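Local coordinates for FAD-binding PCMH-type domain-containing protein (Gibberella zeae, PDB 6YJO) that probably oxidises oligosaccharide substrates, using a covalently attached FAD as its redox cofactor, at residues Gly192-Ile195 with Thr201-Tyr204; Thr242-Glu247 with Leu273-Tyr278; Asn296-Leu301 with Ala310-Ala315. All blocks are in the same frame, centred on the assembly; numbering follows the deposited sequence.

In the fold
Contact 1 belongs to the FAD-binding part of the protein; contacts 2 and 3 lie on the other side of the chain's centre, their centres about 38 and 45 Å from that of contact 1. Contact 1 is a partly buried, backbone-bonded hairpin, with I195 on the cofactor side and T201 and R203 binding the attached glycan. Contact 2 is fully buried and bridges two strands of the seven-stranded antiparallel sheet that do not pair directly, chiefly by apolar side chains. Contact 3, only partly buried, joins a helix, through I312, to segment 310-315, which ends in strand 314-315, one of that sheet's outermost strands. Contacts 2 and 3 touch, F244 meeting L297 and S245 meeting S313 and T314.

Contact 1 (Gly192-Ile195 with Thr201-Tyr204); sequences GATI and TIRY. With NAG (2-acetamido-2-deoxy-beta-D-glucopyranose), chain B; NAG (2-acetamido-2-deoxy-beta-D-glucopyranose), chain C.
I195 and R203 are joined by two backbone hydrogen bonds, I195 N giving to R203 O at 2.8 Å and R203 N giving back to I195 O, both close to straight. One step along, T194 and Y204 form a non-hydrogen-bonded pair, and there T194 CA comes within 3.2 Å of R203 O in a CA-H...O contact. The two strands, 190-196 and 202-206, make an antiparallel beta hairpin in the FAD-binding domain, and strand 190-196 pairs on its other edge with strand 226-236. Among the apolar contacts, T194 CG2 meets I202 CG2 methyl to methyl at 3.7 Å, with V78 of helix 78-90 touching both residues. Y204 has CG anti to its backbone N (chi1 179°), which carries the ring obliquely along A193 and G192 until OH is 3.9 Å from G192 CA. I195 CG2 leans on R203 CB; the I195 side chain also touches V227 and lies about 7 Å from the FAD. Other polar bonds run to the attached glycan. T201, the threonine of the N-x-T sequon that starts at N199, accepts at OG1 from N2 of the first NAG (chain B) at 2.8 Å. R203 NE reaches acetamide O7 of the second NAG (chain C) at 3.0 Å, and NH2 makes a weak bond to O4 of the first, the oxygen linking the two sugars. T201 CG2 covers one face of the guanidinium.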
ATOM      1  N   GLY A 192     -16.531   2.195   6.348  1.00 43.76           N
ATOM      2  CA  GLY A 192     -16.795   3.594   6.080  1.00 44.53           C
ATOM      3  C   GLY A 192     -15.788   4.447   6.821  1.00 44.70           C
ATOM      4  O   GLY A 192     -14.935   3.943   7.558  1.00 46.20           O
ATOM      5  N   ALA A 193     -15.894   5.756   6.605  1.00 42.14           N
ATOM      6  CA  ALA A 193     -14.954   6.684   7.217  1.00 40.46           C
ATOM      7  C   ALA A 193     -15.569   8.064   7.372  1.00 40.36           C
ATOM      8  O   ALA A 193     -16.237   8.565   6.464  1.00 40.31           O
ATOM      9  CB  ALA A 193     -13.671   6.799   6.390  1.00 38.76           C
ATOM     10  N   THR A 194     -15.326   8.670   8.530  1.00 40.95           N
ATOM     11  CA  THR A 194     -15.523  10.102   8.691  1.00 43.69           C
ATOM     12  C   THR A 194     -14.500  10.830   7.826  1.00 44.35           C
ATOM     13  O   THR A 194     -13.293  10.617   7.975  1.00 42.94           O
ATOM     14  CB  THR A 194     -15.372  10.486  10.164  1.00 47.68           C
ATOM     15  OG1 THR A 194     -16.204   9.639  10.973  1.00 50.06           O
ATOM     16  CG2 THR A 194     -15.755  11.939  10.382  1.00 49.75           C
ATOM     17  N   ILE A 195     -14.977  11.657   6.899  1.00 44.03           N
ATOM     18  CA  ILE A 195     -14.121  12.293   5.905  1.00 45.62           C
ATOM     19  C   ILE A 195     -14.511  13.757   5.774  1.00 45.76           C
ATOM     20  O   ILE A 195     -15.693  14.109   5.858  1.00 46.15           O
ATOM     21  CB  ILE A 195     -14.213  11.569   4.545  1.00 47.26           C
ATOM     22  CG1 ILE A 195     -13.313  12.250   3.513  1.00 48.98           C
ATOM     23  CG2 ILE A 195     -15.658  11.527   4.048  1.00 47.43           C
ATOM     24  CD1 ILE A 195     -13.185  11.469   2.222  1.00 49.55           C
ATOM     25  N   THR A 201     -16.956  20.498   4.925  1.00 51.60           N
ATOM     26  CA  THR A 201     -18.070  19.693   5.409  1.00 51.83           C
ATOM     27  C   THR A 201     -17.578  18.323   5.854  1.00 50.61           C
ATOM     28  O   THR A 201     -16.792  17.678   5.157  1.00 50.45           O
ATOM     29  CB  THR A 201     -19.129  19.546   4.313  1.00 52.22           C
ATOM     30  OG1 THR A 201     -19.837  20.783   4.153  1.00 55.07           O
ATOM     31  CG2 THR A 201     -20.116  18.440   4.658  1.00 52.32           C
ATOM     32  N   ILE A 202     -18.039  17.887   7.023  1.00 51.35           N
ATOM     33  CA  ILE A 202     -17.671  16.593   7.591  1.00 50.27           C
ATOM     34  C   ILE A 202     -18.773  15.596   7.257  1.00 48.69           C
ATOM     35  O   ILE A 202     -19.935  15.795   7.631  1.00 46.64           O
ATOM     36  CB  ILE A 202     -17.463  16.682   9.110  1.00 51.22           C
ATOM     37  CG1 ILE A 202     -16.568  17.869   9.475  1.00 52.08           C
ATOM     38  CG2 ILE A 202     -16.852  15.387   9.633  1.00 50.26           C
ATOM     39  CD1 ILE A 202     -16.432  18.090  10.976  1.00 53.07           C
ATOM     40  N   ARG A 203     -18.410  14.520   6.561  1.00 47.60           N
ATOM     41  CA  ARG A 203     -19.334  13.449   6.222  1.00 47.29           C
ATOM     42  C   ARG A 203     -18.898  12.147   6.882  1.00 47.90           C
ATOM     43  O   ARG A 203     -17.710  11.927   7.139  1.00 48.57           O
ATOM     44  CB  ARG A 203     -19.413  13.225   4.704  1.00 45.60           C
ATOM     45  CG  ARG A 203     -19.983  14.382   3.903  1.00 46.94           C
ATOM     46  CD  ARG A 203     -21.415  14.677   4.280  1.00 47.41           C
ATOM     47  NE  ARG A 203     -22.021  15.600   3.326  1.00 49.92           N
ATOM     48  CZ  ARG A 203     -22.979  16.473   3.617  1.00 52.46           C
ATOM     49  NH1 ARG A 203     -23.457  16.567   4.850  1.00 52.79           N
ATOM     50  NH2 ARG A 203     -23.452  17.260   2.666  1.00 55.89           N
ATOM     51  N   TYR A 204     -19.871  11.283   7.164  1.00 47.80           N
ATOM     52  CA  TYR A 204     -19.607   9.867   7.381  1.00 47.45           C
ATOM     53  C   TYR A 204     -19.999   9.143   6.099  1.00 46.42           C
ATOM     54  O   TYR A 204     -21.178   9.111   5.734  1.00 47.03           O
ATOM     55  CB  TYR A 204     -20.365   9.303   8.579  1.00 50.36           C
ATOM     56  CG  TYR A 204     -20.087   7.827   8.747  1.00 52.90           C
ATOM     57  CD1 TYR A 204     -18.841   7.385   9.171  1.00 54.49           C
ATOM     58  CD2 TYR A 204     -21.049   6.877   8.439  1.00 54.31           C
ATOM     59  CE1 TYR A 204     -18.566   6.043   9.306  1.00 55.29           C
ATOM     60  CE2 TYR A 204     -20.785   5.528   8.569  1.00 54.61           C
ATOM     61  CZ  TYR A 204     -19.539   5.115   9.002  1.00 55.29           C
ATOM     62  OH  TYR A 204     -19.268   3.774   9.138  1.00 55.74           O
TER
HETATM   63  C1  NAG B   1     -19.653  20.368   0.370  1.00 46.47           C
HETATM   64  C2  NAG B   1     -21.074  20.868   0.602  1.00 47.24           C
HETATM   65  C3  NAG B   1     -22.068  19.706   0.573  1.00 49.00           C
HETATM   66  C4  NAG B   1     -21.885  18.847  -0.672  1.00 49.61           C
HETATM   67  C5  NAG B   1     -20.419  18.461  -0.845  1.00 49.48           C
HETATM   68  C6  NAG B   1     -20.151  17.741  -2.145  1.00 49.99           C
HETATM   69  C7  NAG B   1     -21.759  22.776   1.990  1.00 46.05           C
HETATM   70  C8  NAG B   1     -21.759  23.371   3.367  1.00 43.15           C
HETATM   71  N2  NAG B   1     -21.163  21.584   1.865  1.00 46.84           N
HETATM   72  O3  NAG B   1     -23.391  20.232   0.606  1.00 49.57           O
HETATM   73  O4  NAG B   1     -22.615  17.636  -0.513  1.00 53.39           O
HETATM   74  O5  NAG B   1     -19.595  19.634  -0.844  1.00 49.91           O
HETATM   75  O6  NAG B   1     -20.003  18.657  -3.221  1.00 52.37           O
HETATM   76  O7  NAG B   1     -22.273  23.348   1.033  1.00 48.07           O
HETATM   77  C1  NAG C   2     -23.583  17.366  -1.543  1.00 56.73           C
HETATM   78  C2  NAG C   2     -23.995  15.897  -1.322  1.00 57.27           C
HETATM   79  C3  NAG C   2     -25.232  15.539  -2.147  1.00 59.19           C
HETATM   80  C4  NAG C   2     -26.350  16.533  -1.867  1.00 62.01           C
HETATM   81  C5  NAG C   2     -25.859  17.933  -2.197  1.00 60.85           C
HETATM   82  C6  NAG C   2     -26.890  19.000  -1.913  1.00 62.46           C
HETATM   83  C7  NAG C   2     -21.984  14.616  -0.729  1.00 55.67           C
HETATM   84  C8  NAG C   2     -20.917  13.688  -1.224  1.00 56.30           C
HETATM   85  N2  NAG C   2     -22.895  14.996  -1.632  1.00 56.38           N
HETATM   86  O3  NAG C   2     -25.644  14.225  -1.781  1.00 59.10           O
HETATM   87  O4  NAG C   2     -27.572  16.236  -2.539  1.00 66.33           O
HETATM   88  O5  NAG C   2     -24.726  18.231  -1.368  1.00 59.02           O
HETATM   89  O6  NAG C   2     -26.840  19.404  -0.551  1.00 63.61           O
HETATM   90  O7  NAG C   2     -22.019  15.002   0.437  1.00 54.37           O

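Contact 2 (Thr242-Glu247 with Leu273-Tyr278); sequences TPFSIE and LNMQIY
F244 holds its CG between the backbone N and the carbonyl carbon (chi1 63°), and this rotamer swings the ring across the sheet face toward L273 and M275. L273 answers with CG anti to its backbone N (chi1 179°), a setting that brings CD1 up to the far rim of the ring, 3.8 Å from F244 CZ and equally near CE1. The leucine side chain stands nearly perpendicular to that of F244. M275 comes in differently: its CG lies near the ring plane, at the edge, 4.0 Å from F244 CZ. Between them the main chain also takes part, since N274 O lies obliquely to the ring, 3.9 Å from CZ, while at another edge of the ring T242 O sits in plane. Strands 242-248 and 273-280 are second neighbours in the seven-stranded antiparallel sheet; strand 283-290 runs between them, so the segments point roughly the same way with F244 CA and M275 CA 9.1 Å apart. F244 thus reaches over the middle strand, on the side where helices 252-268 and 294-308 pack: L297 touches both F244 and L273, and F265 touches L273 and M275. The backbone bonds of T242, F244 and I246 go to strand 283-290, while L273 O and N274 ND2 turn to R181 and T182. What the two segments share directly is mainly buried apolar contact at the CZ/CE1 end of the ring, with little directionality.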
ATOM      1  N   THR A 242       1.918 -20.380  10.810  1.00 57.30           N
ATOM      2  CA  THR A 242       3.228 -20.929  10.454  1.00 56.95           C
ATOM      3  C   THR A 242       3.898 -20.097   9.369  1.00 53.58           C
ATOM      4  O   THR A 242       3.587 -20.265   8.175  1.00 50.97           O
ATOM      5  CB  THR A 242       3.088 -22.378   9.988  1.00 60.77           C
ATOM      6  OG1 THR A 242       2.351 -23.129  10.964  1.00 65.97           O
ATOM      7  CG2 THR A 242       4.462 -23.018   9.786  1.00 60.48           C
ATOM      8  N   PRO A 243       4.815 -19.198   9.715  1.00 53.49           N
ATOM      9  CA  PRO A 243       5.697 -18.624   8.693  1.00 50.86           C
ATOM     10  C   PRO A 243       6.618 -19.687   8.115  1.00 50.54           C
ATOM     11  O   PRO A 243       6.895 -20.712   8.739  1.00 51.63           O
ATOM     12  CB  PRO A 243       6.494 -17.557   9.455  1.00 51.04           C
ATOM     13  CG  PRO A 243       5.706 -17.273  10.692  1.00 53.20           C
ATOM     14  CD  PRO A 243       4.968 -18.535  11.023  1.00 55.50           C
ATOM     15  N   PHE A 244       7.086 -19.438   6.892  1.00 50.21           N
ATOM     16  CA  PHE A 244       8.036 -20.339   6.253  1.00 51.28           C
ATOM     17  C   PHE A 244       8.895 -19.580   5.252  1.00 49.73           C
ATOM     18  O   PHE A 244       8.501 -18.537   4.729  1.00 44.34           O
ATOM     19  CB  PHE A 244       7.324 -21.506   5.555  1.00 52.16           C
ATOM     20  CG  PHE A 244       6.405 -21.092   4.429  1.00 54.08           C
ATOM     21  CD1 PHE A 244       5.101 -20.699   4.684  1.00 54.72           C
ATOM     22  CD2 PHE A 244       6.840 -21.121   3.113  1.00 55.35           C
ATOM     23  CE1 PHE A 244       4.254 -20.332   3.651  1.00 56.24           C
ATOM     24  CE2 PHE A 244       5.998 -20.752   2.077  1.00 57.11           C
ATOM     25  CZ  PHE A 244       4.705 -20.358   2.347  1.00 57.48           C
ATOM     26  N   SER A 245      10.087 -20.129   5.000  1.00 53.94           N
ATOM     27  CA  SER A 245      10.961 -19.701   3.918  1.00 53.25           C
ATOM     28  C   SER A 245      11.465 -20.924   3.167  1.00 56.86           C
ATOM     29  O   SER A 245      11.604 -22.006   3.741  1.00 58.09           O
ATOM     30  CB  SER A 245      12.160 -18.886   4.436  1.00 52.87           C
ATOM     31  OG  SER A 245      13.139 -19.729   5.018  1.00 56.86           O
ATOM     32  N   ILE A 246      11.706 -20.746   1.871  1.00 55.78           N
ATOM     33  CA  ILE A 246      12.394 -21.719   1.028  1.00 58.05           C
ATOM     34  C   ILE A 246      13.492 -20.961   0.299  1.00 56.80           C
ATOM     35  O   ILE A 246      13.202 -20.092  -0.532  1.00 54.88           O
ATOM     36  CB  ILE A 246      11.456 -22.404   0.021  1.00 59.23           C
ATOM     37  CG1 ILE A 246      10.318 -23.151   0.725  1.00 62.30           C
ATOM     38  CG2 ILE A 246      12.259 -23.345  -0.865  1.00 59.43           C
ATOM     39  CD1 ILE A 246       8.960 -22.500   0.534  1.00 61.67           C
ATOM     40  N   GLU A 247      14.746 -21.282   0.603  1.00 58.76           N
ATOM     41  CA  GLU A 247      15.883 -20.640  -0.040  1.00 60.03           C
ATOM     42  C   GLU A 247      16.237 -21.368  -1.330  1.00 63.32           C
ATOM     43  O   GLU A 247      16.225 -22.602  -1.389  1.00 66.84           O
ATOM     44  CB  GLU A 247      17.087 -20.623   0.900  1.00 60.94           C
ATOM     45  CG  GLU A 247      16.802 -20.006   2.260  1.00 60.60           C
ATOM     46  CD  GLU A 247      18.036 -19.958   3.140  1.00 60.60           C
ATOM     47  OE1 GLU A 247      19.116 -20.378   2.674  1.00 61.05           O
ATOM     48  OE2 GLU A 247      17.927 -19.498   4.296  1.00 60.51           O
ATOM     49  N   LEU A 273      -3.064 -20.398   2.564  1.00 51.62           N
ATOM     50  CA  LEU A 273      -1.663 -20.242   2.198  1.00 51.57           C
ATOM     51  C   LEU A 273      -1.428 -18.862   1.590  1.00 49.58           C
ATOM     52  O   LEU A 273      -2.165 -18.441   0.693  1.00 49.26           O
ATOM     53  CB  LEU A 273      -1.255 -21.336   1.212  1.00 55.75           C
ATOM     54  CG  LEU A 273       0.179 -21.324   0.685  1.00 59.21           C
ATOM     55  CD1 LEU A 273       1.182 -21.631   1.785  1.00 60.68           C
ATOM     56  CD2 LEU A 273       0.303 -22.322  -0.452  1.00 62.16           C
ATOM     57  N   ASN A 274      -0.402 -18.169   2.082  1.00 48.93           N
ATOM     58  CA  ASN A 274      -0.011 -16.850   1.595  1.00 49.82           C
ATOM     59  C   ASN A 274       1.467 -16.889   1.233  1.00 49.87           C
ATOM     60  O   ASN A 274       2.286 -17.352   2.031  1.00 51.18           O
ATOM     61  CB  ASN A 274      -0.277 -15.776   2.654  1.00 50.14           C
ATOM     62  CG  ASN A 274      -1.745 -15.681   3.031  1.00 52.06           C
ATOM     63  OD1 ASN A 274      -2.474 -14.840   2.510  1.00 50.86           O
ATOM     64  ND2 ASN A 274      -2.184 -16.548   3.943  1.00 53.81           N
ATOM     65  N   MET A 275       1.813 -16.402   0.042  1.00 48.98           N
ATOM     66  CA  MET A 275       3.157 -16.607  -0.483  1.00 50.20           C
ATOM     67  C   MET A 275       3.618 -15.404  -1.289  1.00 46.28           C
ATOM     68  O   MET A 275       2.811 -14.702  -1.902  1.00 46.73           O
ATOM     69  CB  MET A 275       3.209 -17.856  -1.370  1.00 55.02           C
ATOM     70  CG  MET A 275       4.496 -18.642  -1.244  1.00 59.40           C
ATOM     71  SD  MET A 275       4.385 -20.262  -2.022  1.00 65.58           S
ATOM     72  CE  MET A 275       4.658 -19.822  -3.733  1.00 63.92           C
ATOM     73  N   GLN A 276       4.935 -15.183  -1.273  1.00 45.53           N
ATOM     74  CA  GLN A 276       5.628 -14.303  -2.205  1.00 45.42           C
ATOM     75  C   GLN A 276       6.998 -14.914  -2.475  1.00 47.48           C
ATOM     76  O   GLN A 276       7.427 -15.844  -1.784  1.00 48.23           O
ATOM     77  CB  GLN A 276       5.741 -12.875  -1.652  1.00 45.36           C
ATOM     78  CG  GLN A 276       6.938 -12.629  -0.740  1.00 46.54           C
ATOM     79  CD  GLN A 276       6.974 -11.229  -0.141  1.00 46.00           C
ATOM     80  OE1 GLN A 276       7.815 -10.934   0.708  1.00 46.51           O
ATOM     81  NE2 GLN A 276       6.072 -10.359  -0.584  1.00 46.25           N
ATOM     82  N   ILE A 277       7.682 -14.406  -3.502  1.00 46.41           N
ATOM     83  CA  ILE A 277       9.062 -14.797  -3.781  1.00 47.31           C
ATOM     84  C   ILE A 277       9.920 -13.546  -3.888  1.00 44.36           C
ATOM     85  O   ILE A 277       9.727 -12.732  -4.796  1.00 42.49           O
ATOM     86  CB  ILE A 277       9.194 -15.648  -5.058  1.00 48.22           C
ATOM     87  CG1 ILE A 277      10.673 -15.992  -5.287  1.00 49.61           C
ATOM     88  CG2 ILE A 277       8.619 -14.924  -6.271  1.00 46.10           C
ATOM     89  CD1 ILE A 277      10.922 -16.959  -6.413  1.00 50.48           C
ATOM     90  N   TYR A 278      10.871 -13.409  -2.969  1.00 44.98           N
ATOM     91  CA  TYR A 278      11.928 -12.416  -3.095  1.00 45.97           C
ATOM     92  C   TYR A 278      12.943 -12.887  -4.130  1.00 47.19           C
ATOM     93  O   TYR A 278      13.457 -14.007  -4.038  1.00 47.33           O
ATOM     94  CB  TYR A 278      12.604 -12.210  -1.735  1.00 48.03           C
ATOM     95  CG  TYR A 278      13.960 -11.532  -1.786  1.00 50.62           C
ATOM     96  CD1 TYR A 278      15.105 -12.244  -2.129  1.00 53.04           C
ATOM     97  CD2 TYR A 278      14.100 -10.190  -1.461  1.00 51.24           C
ATOM     98  CE1 TYR A 278      16.341 -11.633  -2.173  1.00 53.91           C
ATOM     99  CE2 TYR A 278      15.334  -9.574  -1.497  1.00 52.90           C
ATOM    100  CZ  TYR A 278      16.452 -10.299  -1.855  1.00 54.42           C
ATOM    101  OH  TYR A 278      17.685  -9.687  -1.895  1.00 56.59           O
TER

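Contact 3 (Asn296-Leu301 with Ala310-Ala315); sequences NLNTAL and AQISTA
The N298 carboxamide presents its oxygen end to I312: OD1 is 3.7 Å from I312 CD1, the asparagine side chain standing across that of the isoleucine. The same OD1 accepts from R294 NE, a turn earlier in the helix, which should help fix the rotation of the amide, and R294 in turn also touches I312. The contact itself converges on one methyl. I312 stretches CD1 away from its backbone (chi2 171°) to the helix surface, where L297 CD2 and L301 CD1, one turn apart, each meet it at 3.8 Å. L301 CD1 also reaches I312 CG1, at 4.0 Å, the two side chains lying nearly at right angles, whereas L297 approaches I312 at a slant. The amide oxygen of N298 thus borders a small apolar patch made by two leucines and an isoleucine. A315 adds a further touch to this side of the helix, its methyl resting on R294. Helix 294-308 lies against the sheet, L297 touching T242 and F244 of strand 242-248 and Y290 of strand 283-290, with A300 also on Y290. The chain then turns back past A310, which touches I246, and through I312 to strand 314-315, an outermost strand of the sheet, where S313 and T314 both face S245 in a classic beta bulge against strand 242-248.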
ATOM      1  N   ASN A 296       0.236 -29.547   7.869  1.00 69.35           N
ATOM      2  CA  ASN A 296      -0.704 -29.169   6.817  1.00 68.86           C
ATOM      3  C   ASN A 296      -0.037 -28.285   5.774  1.00 65.99           C
ATOM      4  O   ASN A 296      -0.305 -28.428   4.575  1.00 66.69           O
ATOM      5  CB  ASN A 296      -1.919 -28.458   7.412  1.00 68.80           C
ATOM      6  CG  ASN A 296      -2.858 -29.406   8.129  1.00 73.16           C
ATOM      7  OD1 ASN A 296      -3.336 -29.105   9.222  1.00 75.05           O
ATOM      8  ND2 ASN A 296      -3.132 -30.557   7.516  1.00 75.62           N
ATOM      9  N   LEU A 297       0.827 -27.364   6.210  1.00 63.09           N
ATOM     10  CA  LEU A 297       1.623 -26.590   5.262  1.00 59.81           C
ATOM     11  C   LEU A 297       2.411 -27.515   4.345  1.00 61.43           C
ATOM     12  O   LEU A 297       2.496 -27.282   3.134  1.00 59.65           O
ATOM     13  CB  LEU A 297       2.566 -25.651   6.019  1.00 56.64           C
ATOM     14  CG  LEU A 297       3.685 -24.962   5.229  1.00 54.88           C
ATOM     15  CD1 LEU A 297       3.122 -23.898   4.301  1.00 52.35           C
ATOM     16  CD2 LEU A 297       4.713 -24.361   6.176  1.00 54.52           C
ATOM     17  N   ASN A 298       2.988 -28.579   4.907  1.00 65.71           N
ATOM     18  CA  ASN A 298       3.768 -29.518   4.108  1.00 70.65           C
ATOM     19  C   ASN A 298       2.937 -30.116   2.979  1.00 73.15           C
ATOM     20  O   ASN A 298       3.428 -30.272   1.855  1.00 72.59           O
ATOM     21  CB  ASN A 298       4.329 -30.617   5.009  1.00 73.13           C
ATOM     22  CG  ASN A 298       5.455 -30.119   5.899  1.00 72.17           C
ATOM     23  OD1 ASN A 298       6.190 -29.201   5.531  1.00 69.96           O
ATOM     24  ND2 ASN A 298       5.593 -30.718   7.076  1.00 73.37           N
ATOM     25  N   THR A 299       1.680 -30.462   3.256  1.00 76.57           N
ATOM     26  CA  THR A 299       0.833 -31.014   2.204  1.00 80.24           C
ATOM     27  C   THR A 299       0.455 -29.958   1.173  1.00 77.13           C
ATOM     28  O   THR A 299       0.317 -30.272  -0.015  1.00 77.73           O
ATOM     29  CB  THR A 299      -0.425 -31.634   2.810  1.00 85.12           C
ATOM     30  OG1 THR A 299      -1.018 -30.710   3.732  1.00 85.94           O
ATOM     31  CG2 THR A 299      -0.086 -32.936   3.525  1.00 87.90           C
ATOM     32  N   ALA A 300       0.281 -28.704   1.599  1.00 73.49           N
ATOM     33  CA  ALA A 300      -0.078 -27.649   0.658  1.00 70.78           C
ATOM     34  C   ALA A 300       1.075 -27.332  -0.285  1.00 70.09           C
ATOM     35  O   ALA A 300       0.860 -27.032  -1.467  1.00 69.69           O
ATOM     36  CB  ALA A 300      -0.500 -26.390   1.415  1.00 67.15           C
ATOM     37  N   LEU A 301       2.309 -27.386   0.219  1.00 70.72           N
ATOM     38  CA  LEU A 301       3.479 -27.042  -0.580  1.00 69.24           C
ATOM     39  C   LEU A 301       3.969 -28.192  -1.447  1.00 72.48           C
ATOM     40  O   LEU A 301       4.729 -27.955  -2.391  1.00 72.79           O
ATOM     41  CB  LEU A 301       4.619 -26.588   0.332  1.00 66.92           C
ATOM     42  CG  LEU A 301       4.512 -25.177   0.906  1.00 64.78           C
ATOM     43  CD1 LEU A 301       5.668 -24.910   1.861  1.00 63.85           C
ATOM     44  CD2 LEU A 301       4.484 -24.145  -0.215  1.00 62.60           C
ATOM     45  N   ALA A 310      12.765 -28.462  -4.320  1.00 68.88           N
ATOM     46  CA  ALA A 310      13.248 -27.703  -3.179  1.00 67.71           C
ATOM     47  C   ALA A 310      12.522 -28.156  -1.920  1.00 68.73           C
ATOM     48  O   ALA A 310      11.555 -28.921  -1.968  1.00 72.23           O
ATOM     49  CB  ALA A 310      13.060 -26.193  -3.398  1.00 66.55           C
ATOM     50  N   GLN A 311      13.008 -27.668  -0.782  1.00 66.33           N
ATOM     51  CA  GLN A 311      12.496 -28.053   0.523  1.00 66.14           C
ATOM     52  C   GLN A 311      12.450 -26.828   1.422  1.00 60.56           C
ATOM     53  O   GLN A 311      13.189 -25.862   1.219  1.00 56.91           O
ATOM     54  CB  GLN A 311      13.370 -29.143   1.160  1.00 69.53           C
ATOM     55  CG  GLN A 311      14.850 -28.990   0.844  1.00 71.34           C
ATOM     56  CD  GLN A 311      15.743 -29.547   1.932  1.00 75.95           C
ATOM     57  OE1 GLN A 311      15.627 -29.168   3.097  1.00 77.64           O
ATOM     58  NE2 GLN A 311      16.645 -30.449   1.557  1.00 77.76           N
ATOM     59  N   ILE A 312      11.567 -26.875   2.422  1.00 61.12           N
ATOM     60  CA  ILE A 312      11.500 -25.792   3.394  1.00 60.78           C
ATOM     61  C   ILE A 312      12.864 -25.606   4.043  1.00 63.21           C
ATOM     62  O   ILE A 312      13.528 -26.573   4.444  1.00 66.01           O
ATOM     63  CB  ILE A 312      10.411 -26.079   4.442  1.00 61.20           C
ATOM     64  CG1 ILE A 312       9.068 -25.526   3.962  1.00 60.77           C
ATOM     65  CG2 ILE A 312      10.781 -25.475   5.797  1.00 60.53           C
ATOM     66  CD1 ILE A 312       7.886 -25.936   4.807  1.00 63.08           C
ATOM     67  N   SER A 313      13.292 -24.348   4.144  1.00 62.03           N
ATOM     68  CA  SER A 313      14.533 -24.009   4.826  1.00 62.61           C
ATOM     69  C   SER A 313      14.287 -23.704   6.299  1.00 63.04           C
ATOM     70  O   SER A 313      14.956 -24.265   7.171  1.00 64.19           O
ATOM     71  CB  SER A 313      15.201 -22.817   4.133  1.00 61.32           C
ATOM     72  OG  SER A 313      15.747 -23.198   2.882  1.00 61.25           O
ATOM     73  N   THR A 314      13.328 -22.827   6.592  1.00 62.30           N
ATOM     74  CA  THR A 314      12.933 -22.518   7.958  1.00 63.81           C
ATOM     75  C   THR A 314      11.414 -22.513   8.046  1.00 63.94           C
ATOM     76  O   THR A 314      10.730 -22.035   7.136  1.00 62.35           O
ATOM     77  CB  THR A 314      13.489 -21.164   8.417  1.00 63.32           C
ATOM     78  OG1 THR A 314      12.985 -20.123   7.570  1.00 63.52           O
ATOM     79  CG2 THR A 314      15.016 -21.167   8.358  1.00 63.82           C
ATOM     80  N   ALA A 315      10.890 -23.059   9.139  1.00 67.25           N
ATOM     81  CA  ALA A 315       9.453 -23.086   9.358  1.00 67.57           C
ATOM     82  C   ALA A 315       9.199 -23.250  10.848  1.00 66.88           C
ATOM     83  O   ALA A 315       9.883 -24.027  11.520  1.00 68.31           O
ATOM     84  CB  ALA A 315       8.782 -24.209   8.558  1.00 70.28           C
TER